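Local coordinates for protein oxidoreductase (Listeria innocua, PDB 3E18) that binds NAD in a Rossmann-fold domain and probably acts as a dehydrogenase of the GFO/IDH/MocA family, although its substrate is not known, at residues A[17-20]-A[21-24]; A[37-40]-A[41-44]; A[55-58]-A[59-63]; A[104-107]-A[108-111]. All coordinates share one frame; numbering follows the deposited sequence.

Contact 1 (A[17-20]-A[21-24])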
loop_
_atom_site.group_PDB
_atom_site.type_symbol
_atom_site.label_atom_id
_atom_site.label_comp_id
_atom_site.label_asym_id
_atom_site.label_seq_id
_atom_site.Cartn_x
_atom_site.Cartn_y
_atom_site.Cartn_z
ATOM N N GLY A 17 -22.147 5.943 24.819
ATOM C CA GLY A 17 -22.837 5.559 26.045
ATOM C C GLY A 17 -24.339 5.636 25.910
ATOM O O GLY A 17 -25.047 4.721 26.339
ATOM N N SER A 18 -24.832 6.713 25.293
ATOM C CA SER A 18 -26.263 6.829 25.032
ATOM C C SER A 18 -26.748 5.757 24.056
ATOM O O SER A 18 -27.873 5.289 24.175
ATOM C CB SER A 18 -26.641 8.231 24.532
ATOM O OG SER A 18 -25.994 8.524 23.312
ATOM N N TYR A 19 -25.886 5.350 23.123
ATOM C CA TYR A 19 -26.232 4.312 22.150
ATOM C C TYR A 19 -26.245 2.919 22.780
ATOM O O TYR A 19 -26.991 2.034 22.343
ATOM C CB TYR A 19 -25.302 4.368 20.923
ATOM C CG TYR A 19 -25.638 3.352 19.847
ATOM C CD1 TYR A 19 -26.914 3.306 19.274
ATOM C CD2 TYR A 19 -24.687 2.433 19.406
ATOM C CE1 TYR A 19 -27.234 2.366 18.289
ATOM C CE2 TYR A 19 -24.997 1.492 18.411
ATOM C CZ TYR A 19 -26.273 1.464 17.862
ATOM O OH TYR A 19 -26.588 0.542 16.884
ATOM N N HIS A 20 -25.449 2.734 23.832
ATOM C CA HIS A 20 -25.420 1.460 24.556
ATOM C C HIS A 20 -26.731 1.145 25.283
ATOM O O HIS A 20 -27.017 -0.022 25.582
ATOM C CB HIS A 20 -24.267 1.449 25.540
ATOM C CG HIS A 20 -23.000 0.916 24.960
ATOM N ND1 HIS A 20 -22.736 -0.433 24.884
ATOM C CD2 HIS A 20 -21.934 1.542 24.413
ATOM C CE1 HIS A 20 -21.553 -0.615 24.333
ATOM N NE2 HIS A 20 -21.048 0.565 24.032
ATOM N N VAL A 21 -27.514 2.186 25.568
ATOM C CA VAL A 21 -28.879 2.012 26.065
ATOM C C VAL A 21 -29.658 1.142 25.083
ATOM O O VAL A 21 -30.186 0.100 25.473
ATOM C CB VAL A 21 -29.594 3.370 26.309
ATOM C CG1 VAL A 21 -31.043 3.158 26.704
ATOM C CG2 VAL A 21 -28.868 4.172 27.391
ATOM N N THR A 22 -29.668 1.542 23.809
ATOM C CA THR A 22 -30.308 0.779 22.735
ATOM C C THR A 22 -29.712 -0.620 22.560
ATOM O O THR A 22 -30.451 -1.594 22.435
ATOM C CB THR A 22 -30.270 1.559 21.400
ATOM O OG1 THR A 22 -30.702 2.906 21.629
ATOM C CG2 THR A 22 -31.185 0.920 20.365
ATOM N N LEU A 23 -28.385 -0.719 22.584
ATOM C CA LEU A 23 -27.698 -2.003 22.380
ATOM C C LEU A 23 -27.938 -3.028 23.481
ATOM O O LEU A 23 -28.286 -4.179 23.193
ATOM C CB LEU A 23 -26.184 -1.801 22.207
ATOM C CG LEU A 23 -25.657 -1.220 20.897
ATOM C CD1 LEU A 23 -24.141 -1.024 20.959
ATOM C CD2 LEU A 23 -26.041 -2.113 19.726
ATOM N N ALA A 24 -27.739 -2.623 24.733
ATOM C CA ALA A 24 -27.905 -3.536 25.871
ATOM C C ALA A 24 -29.366 -3.985 26.061
ATOM O O ALA A 24 -29.624 -5.142 26.410
ATOM C CB ALA A 24 -27.363 -2.904 27.143
#
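Gly17 and Val21 meet one turn apart on helix 15-25, where the carbonyl oxygen of Gly17 comes 4.0 Å from Val21 CG2; Gly17 itself, buried and without a side chain, has its CA about 5 Å from the nearest atom of the bound NAD. Ser18 follows, with its carbonyl oxygen 3.3 Å from Val21 CB and a weak bond from Val21 N; its hydroxyl turns back to the carbonyls of Gly14 and Gly15 at the start of the helix. Tyr19 makes the main side-chain contact. With CG anti to the backbone N (chi1 -178°), its ring is carried along the helix toward Leu23, whose CG stands over one face, 4.2 Å from the ring centroid, in a CH-pi contact. The two leucine methyls lie on the same side of the ring, CD1 3.7 Å from Tyr19 CE2 and CD2 3.9 Å from Tyr19 OH. The backbone bond from Leu23 N to Tyr19 O (3.1 Å) spans the same pair. His20 turns to the buried flank, and Leu23 CD1 also reaches over one face of its imidazole, toward the rim, so that this single methyl touches both aromatic rings. The imidazole is fixed at both nitrogens, ND1 by the hydroxyl of Tyr308 and NE2 by the NAD-binding Glu95, while His20 O receives Ala24 N at 2.8 Å. Helix 15-25 links strands 6-11 and 30-36, and Gly17 fits the last glycine of a GxGxxG sequence, an arrangement typical of the first beta-alpha-beta unit of a dinucleotide-binding Rossmann fold.

Contact 2 (A[37-40]-A[41-44]); sequences DILA and EKRE. With NAD (nicotinamide-adenine-dinucleotide), chain E.
Asp37 and Lys42 converge on the adenosine ribose of NAD from the end of the second Rossmann strand and the first turn of the following helix, where an acidic residue commonly binds the ribose hydroxyls in NAD-dependent Rossmann proteins. The two side chains cross at an angle, Lys42 CB resting 3.5 Å from Asp37 CG. The carboxylate spans the diol: OD1 takes the hydrogen bond from NAD O2B and OD2 that from O3B. Lys42 bends at three successive torsions, which curls its chain around to place NZ 2.7 Å from the same O3B. This hydroxyl therefore bridges the two oppositely charged groups, whose own charged atoms are not in contact. Leu39 runs beside Lys42, pointing the same way, with CD1 3.7 Å from Lys42 CE. The carboxylate is itself positioned by the backbone: OD1 accepts Leu39 N through its anti lone pair, closing an Asx turn, and OD2 accepts Tyr13 N. Ile38 lays CG2 against the adenine, 3.6 Å from NAD C4A. On the far flank Arg43 folds back, bent at chi3 (-57°), and lays one guanidinium face over Ala40 CA. Its NH1 bonds to Asp37 O at 2.8 Å, with the oxygen 12° out of the guanidinium plane, and adds a weak bond to Ile38 O.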
loop_
_atom_site.group_PDB
_atom_site.type_symbol
_atom_site.label_atom_id
_atom_site.label_comp_id
_atom_site.label_asym_id
_atom_site.label_seq_id
_atom_site.Cartn_x
_atom_site.Cartn_y
_atom_site.Cartn_z
ATOM N N ASP A 37 -23.058 9.934 34.734
ATOM C CA ASP A 37 -22.089 10.749 34.009
ATOM C C ASP A 37 -21.514 11.776 34.974
ATOM O O ASP A 37 -22.180 12.186 35.923
ATOM C CB ASP A 37 -22.729 11.422 32.789
ATOM C CG ASP A 37 -21.697 11.924 31.783
ATOM O OD1 ASP A 37 -21.004 12.929 32.070
ATOM O OD2 ASP A 37 -21.596 11.335 30.685
ATOM N N ILE A 38 -20.267 12.174 34.742
ATOM C CA ILE A 38 -19.608 13.155 35.609
ATOM C C ILE A 38 -20.196 14.574 35.451
ATOM O O ILE A 38 -20.176 15.365 36.388
ATOM C CB ILE A 38 -18.065 13.117 35.425
ATOM C CG1 ILE A 38 -17.359 13.712 36.647
ATOM C CG2 ILE A 38 -17.645 13.752 34.094
ATOM C CD1 ILE A 38 -15.895 13.341 36.763
ATOM N N LEU A 39 -20.753 14.869 34.282
ATOM C CA LEU A 39 -21.409 16.155 34.051
ATOM C C LEU A 39 -22.890 16.098 34.408
ATOM O O LEU A 39 -23.597 15.166 34.021
ATOM C CB LEU A 39 -21.226 16.617 32.602
ATOM C CG LEU A 39 -19.811 16.851 32.056
ATOM C CD1 LEU A 39 -19.890 17.279 30.610
ATOM C CD2 LEU A 39 -19.028 17.891 32.861
ATOM N N ALA A 40 -23.344 17.101 35.154
ATOM C CA ALA A 40 -24.759 17.245 35.526
ATOM C C ALA A 40 -25.668 17.427 34.309
ATOM O O ALA A 40 -26.795 16.937 34.303
ATOM C CB ALA A 40 -24.933 18.397 36.497
ATOM N N GLU A 41 -25.151 18.109 33.288
ATOM C CA GLU A 41 -25.788 18.265 31.977
ATOM C C GLU A 41 -26.158 16.922 31.335
ATOM O O GLU A 41 -27.269 16.738 30.819
ATOM C CB GLU A 41 -24.841 19.042 31.050
ATOM C CG GLU A 41 -25.239 19.087 29.569
ATOM C CD GLU A 41 -24.033 19.134 28.626
ATOM O OE1 GLU A 41 -22.929 19.552 29.058
ATOM O OE2 GLU A 41 -24.194 18.745 27.444
ATOM N N LYS A 42 -25.220 15.983 31.376
ATOM C CA LYS A 42 -25.451 14.679 30.798
ATOM C C LYS A 42 -26.329 13.781 31.658
ATOM O O LYS A 42 -27.035 12.924 31.132
ATOM C CB LYS A 42 -24.127 14.008 30.440
ATOM C CG LYS A 42 -23.856 14.022 28.937
ATOM C CD LYS A 42 -23.464 15.379 28.393
ATOM C CE LYS A 42 -21.964 15.457 28.123
ATOM N NZ LYS A 42 -21.499 14.530 27.043
ATOM N N ARG A 43 -26.296 13.987 32.970
ATOM C CA ARG A 43 -27.184 13.274 33.876
ATOM C C ARG A 43 -28.640 13.706 33.675
ATOM O O ARG A 43 -29.545 12.859 33.681
ATOM C CB ARG A 43 -26.752 13.465 35.333
ATOM C CG ARG A 43 -25.461 12.712 35.707
ATOM C CD ARG A 43 -25.295 12.567 37.220
ATOM N NE ARG A 43 -25.292 13.848 37.926
ATOM C CZ ARG A 43 -24.202 14.576 38.171
ATOM N NH1 ARG A 43 -23.006 14.159 37.774
ATOM N NH2 ARG A 43 -24.310 15.729 38.822
ATOM N N GLU A 44 -28.847 15.011 33.481
ATOM C CA GLU A 44 -30.164 15.579 33.170
ATOM C C GLU A 44 -30.692 15.026 31.854
ATOM O O GLU A 44 -31.859 14.635 31.763
ATOM C CB GLU A 44 -30.084 17.104 33.055
ATOM C CG GLU A 44 -29.891 17.866 34.366
ATOM C CD GLU A 44 -29.406 19.315 34.148
ATOM O OE1 GLU A 44 -28.917 19.936 35.123
ATOM O OE2 GLU A 44 -29.503 19.830 33.005
HETATM P PA NAD E . -18.109 11.407 24.408
HETATM O O1A NAD E . -19.194 11.640 23.428
HETATM O O2A NAD E . -17.227 12.568 24.620
HETATM O O5B NAD E . -18.728 10.907 25.803
HETATM C C5B NAD E . -17.950 10.548 26.923
HETATM C C4B NAD E . -18.799 10.810 28.162
HETATM O O4B NAD E . -18.142 10.356 29.331
HETATM C C3B NAD E . -19.056 12.304 28.345
HETATM O O3B NAD E . -20.441 12.518 28.476
HETATM C C2B NAD E . -18.327 12.646 29.628
HETATM O O2B NAD E . -18.973 13.654 30.371
HETATM C C1B NAD E . -18.306 11.314 30.355
HETATM N N9A NAD E . -17.210 11.193 31.329
HETATM C C8A NAD E . -15.931 11.685 31.223
HETATM N N7A NAD E . -15.243 11.337 32.336
HETATM C C5A NAD E . -16.070 10.635 33.147
HETATM C C6A NAD E . -15.889 10.057 34.398
HETATM N N6A NAD E . -14.665 9.997 34.921
HETATM N N1A NAD E . -16.946 9.388 34.997
HETATM C C2A NAD E . -18.172 9.298 34.367
HETATM N N3A NAD E . -18.343 9.878 33.127
HETATM C C4A NAD E . -17.310 10.537 32.527
HETATM O O3 NAD E . -17.228 10.137 23.921
HETATM P PN NAD E . -17.759 8.966 22.979
HETATM O O1N NAD E . -17.519 9.322 21.554
HETATM O O2N NAD E . -19.094 8.501 23.419
HETATM O O5D NAD E . -16.679 7.784 23.313
HETATM C C5D NAD E . -16.511 7.241 24.605
HETATM C C4D NAD E . -15.799 5.874 24.504
HETATM O O4D NAD E . -16.461 5.055 23.558
HETATM C C3D NAD E . -14.363 5.979 24.020
HETATM O O3D NAD E . -13.587 4.959 24.633
HETATM C C2D NAD E . -14.430 5.681 22.536
HETATM O O2D NAD E . -13.236 5.066 22.107
HETATM C C1D NAD E . -15.601 4.709 22.474
HETATM N N1N NAD E . -16.334 4.664 21.182
HETATM C C2N NAD E . -16.449 3.440 20.585
HETATM C C3N NAD E . -17.119 3.271 19.379
HETATM C C7N NAD E . -17.405 1.879 18.905
HETATM O O7N NAD E . -17.891 1.689 17.604
HETATM N N7N NAD E . -17.210 0.838 19.721
HETATM C C4N NAD E . -17.724 4.381 18.772
HETATM C C5N NAD E . -17.623 5.631 19.389
HETATM C C6N NAD E . -16.932 5.759 20.600
#

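Contact 3 (A[55-58]-A[59-63])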
loop_
_atom_site.group_PDB
_atom_site.type_symbol
_atom_site.label_atom_id
_atom_site.label_comp_id
_atom_site.label_asym_id
_atom_site.label_seq_id
_atom_site.Cartn_x
_atom_site.Cartn_y
_atom_site.Cartn_z
ATOM N N GLU A 55 -26.050 9.805 41.402
ATOM C CA GLU A 55 -25.364 11.062 41.711
ATOM C C GLU A 55 -23.839 10.929 41.722
ATOM O O GLU A 55 -23.120 11.921 41.572
ATOM C CB GLU A 55 -25.855 11.643 43.046
ATOM C CG GLU A 55 -27.332 12.056 43.061
ATOM C CD GLU A 55 -27.660 13.151 42.050
ATOM O OE1 GLU A 55 -26.946 14.178 42.020
ATOM O OE2 GLU A 55 -28.637 12.982 41.288
ATOM N N SER A 56 -23.350 9.704 41.900
ATOM C CA SER A 56 -21.917 9.454 41.941
ATOM C C SER A 56 -21.599 8.058 41.428
ATOM O O SER A 56 -22.453 7.174 41.434
ATOM C CB SER A 56 -21.384 9.620 43.366
ATOM O OG SER A 56 -21.849 8.571 44.195
ATOM N N TYR A 57 -20.359 7.864 40.995
ATOM C CA TYR A 57 -19.910 6.546 40.572
ATOM C C TYR A 57 -19.841 5.620 41.782
ATOM O O TYR A 57 -20.214 4.455 41.699
ATOM C CB TYR A 57 -18.570 6.640 39.837
ATOM C CG TYR A 57 -18.108 5.332 39.237
ATOM C CD1 TYR A 57 -18.921 4.617 38.350
ATOM C CD2 TYR A 57 -16.849 4.814 39.545
ATOM C CE1 TYR A 57 -18.490 3.401 37.802
ATOM C CE2 TYR A 57 -16.410 3.610 38.990
ATOM C CZ TYR A 57 -17.238 2.917 38.117
ATOM O OH TYR A 57 -16.821 1.728 37.559
ATOM N N GLU A 58 -19.409 6.169 42.917
ATOM C CA GLU A 58 -19.459 5.489 44.217
ATOM C C GLU A 58 -20.849 4.906 44.521
ATOM O O GLU A 58 -20.956 3.793 45.024
ATOM C CB GLU A 58 -19.028 6.472 45.315
ATOM C CG GLU A 58 -18.903 5.890 46.734
ATOM C CD GLU A 58 -18.585 6.953 47.805
ATOM O OE1 GLU A 58 -18.621 8.171 47.497
ATOM O OE2 GLU A 58 -18.300 6.562 48.964
ATOM N N ALA A 59 -21.907 5.650 44.194
ATOM C CA ALA A 59 -23.292 5.206 44.433
ATOM C C ALA A 59 -23.734 4.064 43.521
ATOM O O ALA A 59 -24.530 3.213 43.928
ATOM C CB ALA A 59 -24.256 6.381 44.304
ATOM N N VAL A 60 -23.227 4.051 42.284
ATOM C CA VAL A 60 -23.452 2.936 41.367
ATOM C C VAL A 60 -22.844 1.671 41.955
ATOM O O VAL A 60 -23.472 0.617 41.997
ATOM C CB VAL A 60 -22.796 3.198 39.987
ATOM C CG1 VAL A 60 -22.926 1.979 39.083
ATOM C CG2 VAL A 60 -23.397 4.411 39.321
ATOM N N LEU A 61 -21.612 1.800 42.424
ATOM C CA LEU A 61 -20.843 0.658 42.892
ATOM C C LEU A 61 -21.298 0.141 44.259
ATOM O O LEU A 61 -21.093 -1.025 44.585
ATOM C CB LEU A 61 -19.365 1.033 42.922
ATOM C CG LEU A 61 -18.666 1.404 41.604
ATOM C CD1 LEU A 61 -17.182 1.287 41.817
ATOM C CD2 LEU A 61 -19.102 0.541 40.422
ATOM N N ALA A 62 -21.924 1.011 45.047
ATOM C CA ALA A 62 -22.526 0.618 46.324
ATOM C C ALA A 62 -23.893 -0.060 46.159
ATOM O O ALA A 62 -24.381 -0.720 47.088
ATOM C CB ALA A 62 -22.646 1.829 47.243
ATOM N N ASP A 63 -24.510 0.108 44.987
ATOM C CA ASP A 63 -25.832 -0.454 44.716
ATOM C C ASP A 63 -25.788 -1.970 44.505
ATOM O O ASP A 63 -25.256 -2.444 43.500
ATOM C CB ASP A 63 -26.463 0.245 43.506
ATOM C CG ASP A 63 -27.979 0.069 43.437
ATOM O OD1 ASP A 63 -28.524 -0.860 44.060
ATOM O OD2 ASP A 63 -28.635 0.874 42.746
#
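Tyr57 and Leu61 pack one turn apart on the short helix 57-62 of the Rossmann domain, a helix opened by Ser56 as N-cap. Leu61 CG sits over one face of the phenol ring, 4.1 Å from its centroid and only 13° off the normal, in a CH-pi contact. Its two methyls spread across the ring, CD1 toward Tyr57 CE2 at 3.7 Å and CD2 toward CZ and OH. The chi1 of Tyr57, near 180° (-174°), sends the ring on along the helix over Leu61, and the backbone bond from Leu61 N to Tyr57 O joins the same two residues. Val60 CB approaches the same ring obliquely, at 4.4 Å from CD1. Beyond this first shell, the hydroxyl of Tyr57 is held by the carbonyl of Leu81, and Ser84 and Ala85 of helix 78-87 touch both Tyr57 and Leu61. Val60 turns to Val9 and Phe36 on strands 6-11 and 30-36, tying the helix to the parallel sheet. At the helix start Ser56 OG, set between its own backbone N and carbonyl carbon at chi1 70°, caps the first turn by accepting Ala59 N at 2.9 Å and also rests 3.3 Å from Ala59 CB.

Contact 4 (A[104-107]-A[108-111])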
loop_
_atom_site.group_PDB
_atom_site.type_symbol
_atom_site.label_atom_id
_atom_site.label_comp_id
_atom_site.label_asym_id
_atom_site.label_seq_id
_atom_site.Cartn_x
_atom_site.Cartn_y
_atom_site.Cartn_z
ATOM N N ASP A 104 -1.606 -1.982 31.301
ATOM C CA ASP A 104 -2.830 -1.583 31.997
ATOM C C ASP A 104 -3.947 -2.629 31.931
ATOM O O ASP A 104 -4.672 -2.818 32.913
ATOM C CB ASP A 104 -3.371 -0.258 31.444
ATOM C CG ASP A 104 -2.554 0.950 31.878
ATOM O OD1 ASP A 104 -1.608 0.769 32.664
ATOM O OD2 ASP A 104 -2.866 2.090 31.428
ATOM N N LEU A 105 -4.093 -3.294 30.784
ATOM C CA LEU A 105 -5.133 -4.298 30.623
ATOM C C LEU A 105 -4.749 -5.540 31.409
ATOM O O LEU A 105 -5.609 -6.204 31.992
ATOM C CB LEU A 105 -5.378 -4.634 29.137
ATOM C CG LEU A 105 -6.262 -5.859 28.842
ATOM C CD1 LEU A 105 -7.689 -5.695 29.423
ATOM C CD2 LEU A 105 -6.324 -6.183 27.369
ATOM N N LEU A 106 -3.457 -5.841 31.446
ATOM C CA LEU A 106 -2.976 -6.992 32.211
ATOM C C LEU A 106 -3.331 -6.808 33.700
ATOM O O LEU A 106 -3.733 -7.769 34.367
ATOM C CB LEU A 106 -1.469 -7.136 32.030
ATOM C CG LEU A 106 -0.787 -8.398 31.520
ATOM C CD1 LEU A 106 -1.598 -9.133 30.445
ATOM C CD2 LEU A 106 0.575 -8.013 30.982
ATOM N N ALA A 107 -3.223 -5.571 34.192
ATOM C CA ALA A 107 -3.658 -5.228 35.549
ATOM C C ALA A 107 -5.146 -5.484 35.778
ATOM O O ALA A 107 -5.517 -6.080 36.789
ATOM C CB ALA A 107 -3.299 -3.798 35.892
ATOM N N ILE A 108 -5.986 -5.020 34.846
ATOM C CA ILE A 108 -7.422 -5.255 34.898
ATOM C C ILE A 108 -7.775 -6.742 34.868
ATOM O O ILE A 108 -8.588 -7.197 35.674
ATOM C CB ILE A 108 -8.143 -4.536 33.761
ATOM C CG1 ILE A 108 -8.010 -3.025 33.944
ATOM C CG2 ILE A 108 -9.614 -4.949 33.715
ATOM C CD1 ILE A 108 -8.625 -2.225 32.798
ATOM N N MET A 109 -7.135 -7.481 33.961
ATOM C CA MET A 109 -7.282 -8.932 33.859
ATOM C C MET A 109 -6.971 -9.645 35.182
ATOM O O MET A 109 -7.721 -10.542 35.606
ATOM C CB MET A 109 -6.405 -9.492 32.719
ATOM C CG MET A 109 -6.949 -9.239 31.284
ATOM S SD MET A 109 -5.770 -9.573 29.929
ATOM C CE MET A 109 -5.433 -11.314 30.157
ATOM N N ASP A 110 -5.877 -9.230 35.820
ATOM C CA ASP A 110 -5.483 -9.727 37.141
ATOM C C ASP A 110 -6.554 -9.478 38.205
ATOM O O ASP A 110 -6.928 -10.390 38.922
ATOM C CB ASP A 110 -4.165 -9.087 37.581
ATOM C CG ASP A 110 -2.954 -9.671 36.866
ATOM O OD1 ASP A 110 -3.048 -10.777 36.289
ATOM O OD2 ASP A 110 -1.902 -9.004 36.893
ATOM N N VAL A 111 -7.043 -8.246 38.284
ATOM C CA VAL A 111 -8.106 -7.896 39.223
ATOM C C VAL A 111 -9.374 -8.725 38.961
ATOM O O VAL A 111 -9.917 -9.300 39.891
ATOM C CB VAL A 111 -8.409 -6.367 39.231
ATOM C CG1 VAL A 111 -9.612 -6.045 40.123
ATOM C CG2 VAL A 111 -7.179 -5.574 39.695
#
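Leu105 and Met109 form the closer apolar side-chain contact within this stretch of helix 102-115, with Leu105 CG 3.9 Å from Met109 SD. The methionine chain turns at chi3 (61°), carrying CE away from Leu105, on the side of Leu106, while its CG lies 4.1 Å from Leu105 CD1. The backbone bond from Met109 N to Leu105 O (2.8 Å) joins the same residues and is nearly straight at the hydrogen (172°). Leu105 is buried against Val328 and Leu332 of helix 325-344 and against Phe119. Ile108, also buried, follows the neighbouring flank: its CG1 lies beside the backbone N, 3.5 Å from Asp104 O, and its side chain packs on Ala82, Ile83 and Leu86 of helix 78-87. The helix is the crossover of the beta-alpha-beta unit between strands 91-95 and 119-122 of the Rossmann domain. Packing is looser on the partly exposed flank of Leu106 and Asp110. Leu106 CD1 comes no nearer to Met109 SD than 4.2 Å, and its side chain meets Tyr329. The Asp110 carboxylate lies near Leu106 O without a hydrogen bond between the two acceptors, and OD2 has a long, weak ion pair with Arg114. Asp104, by contrast, turns its carboxylate away from the following turn, and its OD1 forms a salt bridge with Lys79.

From the N terminus, contacts 1 to 4 follow in series, each within one continuous stretch, so none nests in or crosses another. Contact 1 lies on the helix between the first two strands of the parallel sheet; contact 2 turns from the second strand into helix 40-47. Contact 3, on the next helix, comes within about 4 Å of contact 2 at the nearest atoms without touching it. Contact 4 lies farther along, on the helix leading to edge strand 119-122, its centre about 29 Å from that of contact 2. Helix 78-87 bridges contacts 3 and 4 by packing against both. Contact 2 holds NAD directly, whereas contact 1 reaches its site through Glu95.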